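Local coordinates for odorant-binding protein 1d (Locusta migratoria, PDB 4PT1) that probably binds small odorant molecules and carries them, as a secreted, mostly helical protein of the PBP/GOBP family, at residues E74-P77 / P78-E82. Residues are numbered along the deposited sequence; the frame is centred on the assembly and turned at random.
Sequences ENVP and PEIKE
Lys81 reaches back along the chain to the end of the preceding helix. Its NZ makes a weak hydrogen bond to Val76 O at 3.1 Å. A second weak bond joins NZ to Glu74 O at 3.4 Å. The same NZ is also hydrogen-bonded to Leu73 O, its strongest partner. The ammonium group therefore gathers three carbonyls where helix 69-75 runs out. The chain of Lys81 bends at chi2 and is extended beyond it, with CE passing 3.2 Å from Val76 O.

A type I beta-turn begins at Pro77. Ile80 N donates to Pro77 O over 3.1 Å, with an N-H...O angle of 160°. The donor stands above the carbonyl plane, 48° out of it. Pro78 and Glu79 form the 3-10 segment spanned by this bond.

Side chains pack along the turn. Ile80 CG1 sits between its own backbone N and carbonyl carbon (chi1 58°), and makes apolar contacts with Pro77 CB and Val76 CG1, 4.1 Å from each. The side chains of Pro77 and Ile80 run side by side. Val76 CG1 packs on the backbone at the start of the next helix, 3.6 Å from Ile80 O. Glu79 OE1 comes 3.7 Å from Pro77 CB, while its OE2 is hydrogen-bonded to Thr8 OG1.

This proline-containing link joins helix 69-75 to helix 81-90, with Ile80 as N-cap residue. Val76 touches His85 and Val88 of helix 81-90, near a bound 2-(2-methoxyethoxy)ethanol, probably from the crystallisation liquor. Ile80 packs on Leu117 and Val121 of helix 115-129.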
ATOM      1  N   GLU A  74      -6.662  -0.859  11.070  1.00 16.71           N
ATOM      2  CA  GLU A  74      -5.680  -0.208  11.938  1.00 20.13           C
ATOM      3  C   GLU A  74      -4.586   0.526  11.142  1.00 19.95           C
ATOM      4  O   GLU A  74      -4.085   1.570  11.583  1.00 26.02           O
ATOM      5  CB  GLU A  74      -5.043  -1.209  12.897  1.00 23.75           C
ATOM      6  CG  GLU A  74      -5.961  -1.667  14.014  1.00 29.12           C
ATOM      7  CD  GLU A  74      -5.252  -2.595  14.985  1.00 37.63           C
ATOM      8  OE1 GLU A  74      -4.261  -2.155  15.621  1.00 43.10           O
ATOM      9  OE2 GLU A  74      -5.678  -3.768  15.103  1.00 42.92           O
ATOM     10  N   ASN A  75      -4.223  -0.014   9.978  1.00 17.84           N
ATOM     11  CA  ASN A  75      -3.195   0.604   9.101  1.00 16.90           C
ATOM     12  C   ASN A  75      -3.599   1.932   8.468  1.00 16.36           C
ATOM     13  O   ASN A  75      -2.746   2.671   7.977  1.00 16.40           O
ATOM     14  CB  ASN A  75      -2.757  -0.361   7.988  1.00 16.17           C
ATOM     15  CG  ASN A  75      -1.940  -1.513   8.509  1.00 17.74           C
ATOM     16  OD1 ASN A  75      -1.345  -1.403   9.573  1.00 17.38           O
ATOM     17  ND2 ASN A  75      -1.935  -2.652   7.782  1.00 17.21           N
ATOM     18  N   VAL A  76      -4.893   2.232   8.440  1.00 15.50           N
ATOM     19  CA  VAL A  76      -5.348   3.521   7.869  1.00 15.33           C
ATOM     20  C   VAL A  76      -4.851   4.674   8.745  1.00 15.57           C
ATOM     21  O   VAL A  76      -5.042   4.628   9.956  1.00 18.04           O
ATOM     22  CB  VAL A  76      -6.882   3.601   7.788  1.00 13.62           C
ATOM     23  CG1 VAL A  76      -7.319   4.970   7.273  1.00 11.86           C
ATOM     24  CG2 VAL A  76      -7.431   2.475   6.921  1.00 14.68           C
ATOM     25  N   PRO A  77      -4.171   5.679   8.149  1.00 15.06           N
ATOM     26  CA  PRO A  77      -3.653   6.805   8.930  1.00 18.03           C
ATOM     27  C   PRO A  77      -4.773   7.503   9.667  1.00 18.44           C
ATOM     28  O   PRO A  77      -5.880   7.621   9.126  1.00 19.09           O
ATOM     29  CB  PRO A  77      -3.053   7.720   7.855  1.00 17.05           C
ATOM     30  CG  PRO A  77      -2.612   6.782   6.806  1.00 16.85           C
ATOM     31  CD  PRO A  77      -3.663   5.706   6.775  1.00 16.75           C
ATOM     32  N   PRO A  78      -4.508   7.959  10.902  1.00 18.20           N
ATOM     33  CA  PRO A  78      -5.597   8.520  11.712  1.00 18.67           C
ATOM     34  C   PRO A  78      -6.278   9.730  11.075  1.00 18.50           C
ATOM     35  O   PRO A  78      -7.462   9.956  11.324  1.00 26.27           O
ATOM     36  CB  PRO A  78      -4.922   8.861  13.064  1.00 20.58           C
ATOM     37  CG  PRO A  78      -3.470   8.884  12.782  1.00 22.07           C
ATOM     38  CD  PRO A  78      -3.217   7.954  11.629  1.00 19.06           C
ATOM     39  N   GLU A  79      -5.564  10.465  10.223  1.00 17.14           N
ATOM     40  CA  GLU A  79      -6.083  11.705   9.628  1.00 18.92           C
ATOM     41  C   GLU A  79      -7.149  11.451   8.574  1.00 19.08           C
ATOM     42  O   GLU A  79      -7.886  12.355   8.200  1.00 21.24           O
ATOM     43  CB  GLU A  79      -4.945  12.531   9.026  1.00 21.32           C
ATOM     44  CG  GLU A  79      -3.940  13.027  10.062  1.00 24.67           C
ATOM     45  CD  GLU A  79      -2.882  11.991  10.433  1.00 23.23           C
ATOM     46  OE1 GLU A  79      -2.824  10.895   9.822  1.00 24.74           O
ATOM     47  OE2 GLU A  79      -2.085  12.262  11.345  1.00 23.49           O
ATOM     48  N   ILE A  80      -7.224  10.213   8.099  1.00 18.83           N
ATOM     49  CA  ILE A  80      -8.190   9.837   7.063  1.00 17.37           C
ATOM     50  C   ILE A  80      -8.942   8.562   7.441  1.00 16.40           C
ATOM     51  O   ILE A  80      -9.367   7.809   6.565  1.00 19.19           O
ATOM     52  CB  ILE A  80      -7.501   9.683   5.681  1.00 20.43           C
ATOM     53  CG1 ILE A  80      -6.375   8.638   5.723  1.00 19.86           C
ATOM     54  CG2 ILE A  80      -6.959  11.016   5.206  1.00 20.84           C
ATOM     55  CD1 ILE A  80      -5.908   8.190   4.354  1.00 23.22           C
ATOM     56  N   LYS A  81      -9.152   8.346   8.737  1.00 15.35           N
ATOM     57  CA  LYS A  81      -9.817   7.131   9.239  1.00 17.33           C
ATOM     58  C   LYS A  81     -11.160   6.890   8.576  1.00 15.72           C
ATOM     59  O   LYS A  81     -11.415   5.798   8.098  1.00 16.08           O
ATOM     60  CB  LYS A  81     -10.022   7.150  10.757  1.00 21.20           C
ATOM     61  CG  LYS A  81      -8.851   6.661  11.600  1.00 23.48           C
ATOM     62  CD  LYS A  81      -8.450   5.209  11.351  1.00 22.29           C
ATOM     63  CE  LYS A  81      -7.279   4.779  12.232  1.00 23.35           C
ATOM     64  NZ  LYS A  81      -6.953   3.346  11.976  1.00 24.42           N
ATOM     65  N   GLU A  82     -12.010   7.907   8.519  1.00 15.07           N
ATOM     66  CA  GLU A  82     -13.356   7.704   7.986  1.00 13.19           C
ATOM     67  C   GLU A  82     -13.324   7.266   6.538  1.00 13.58           C
ATOM     68  O   GLU A  82     -13.838   6.208   6.205  1.00 12.73           O
ATOM     69  CB  GLU A  82     -14.258   8.941   8.132  1.00 14.01           C
ATOM     70  CG  GLU A  82     -15.668   8.667   7.567  1.00 15.17           C
ATOM     71  CD  GLU A  82     -16.607   9.855   7.640  1.00 17.03           C
ATOM     72  OE1 GLU A  82     -16.186  10.942   8.081  1.00 17.94           O
ATOM     73  OE2 GLU A  82     -17.773   9.686   7.247  1.00 19.98           O
TER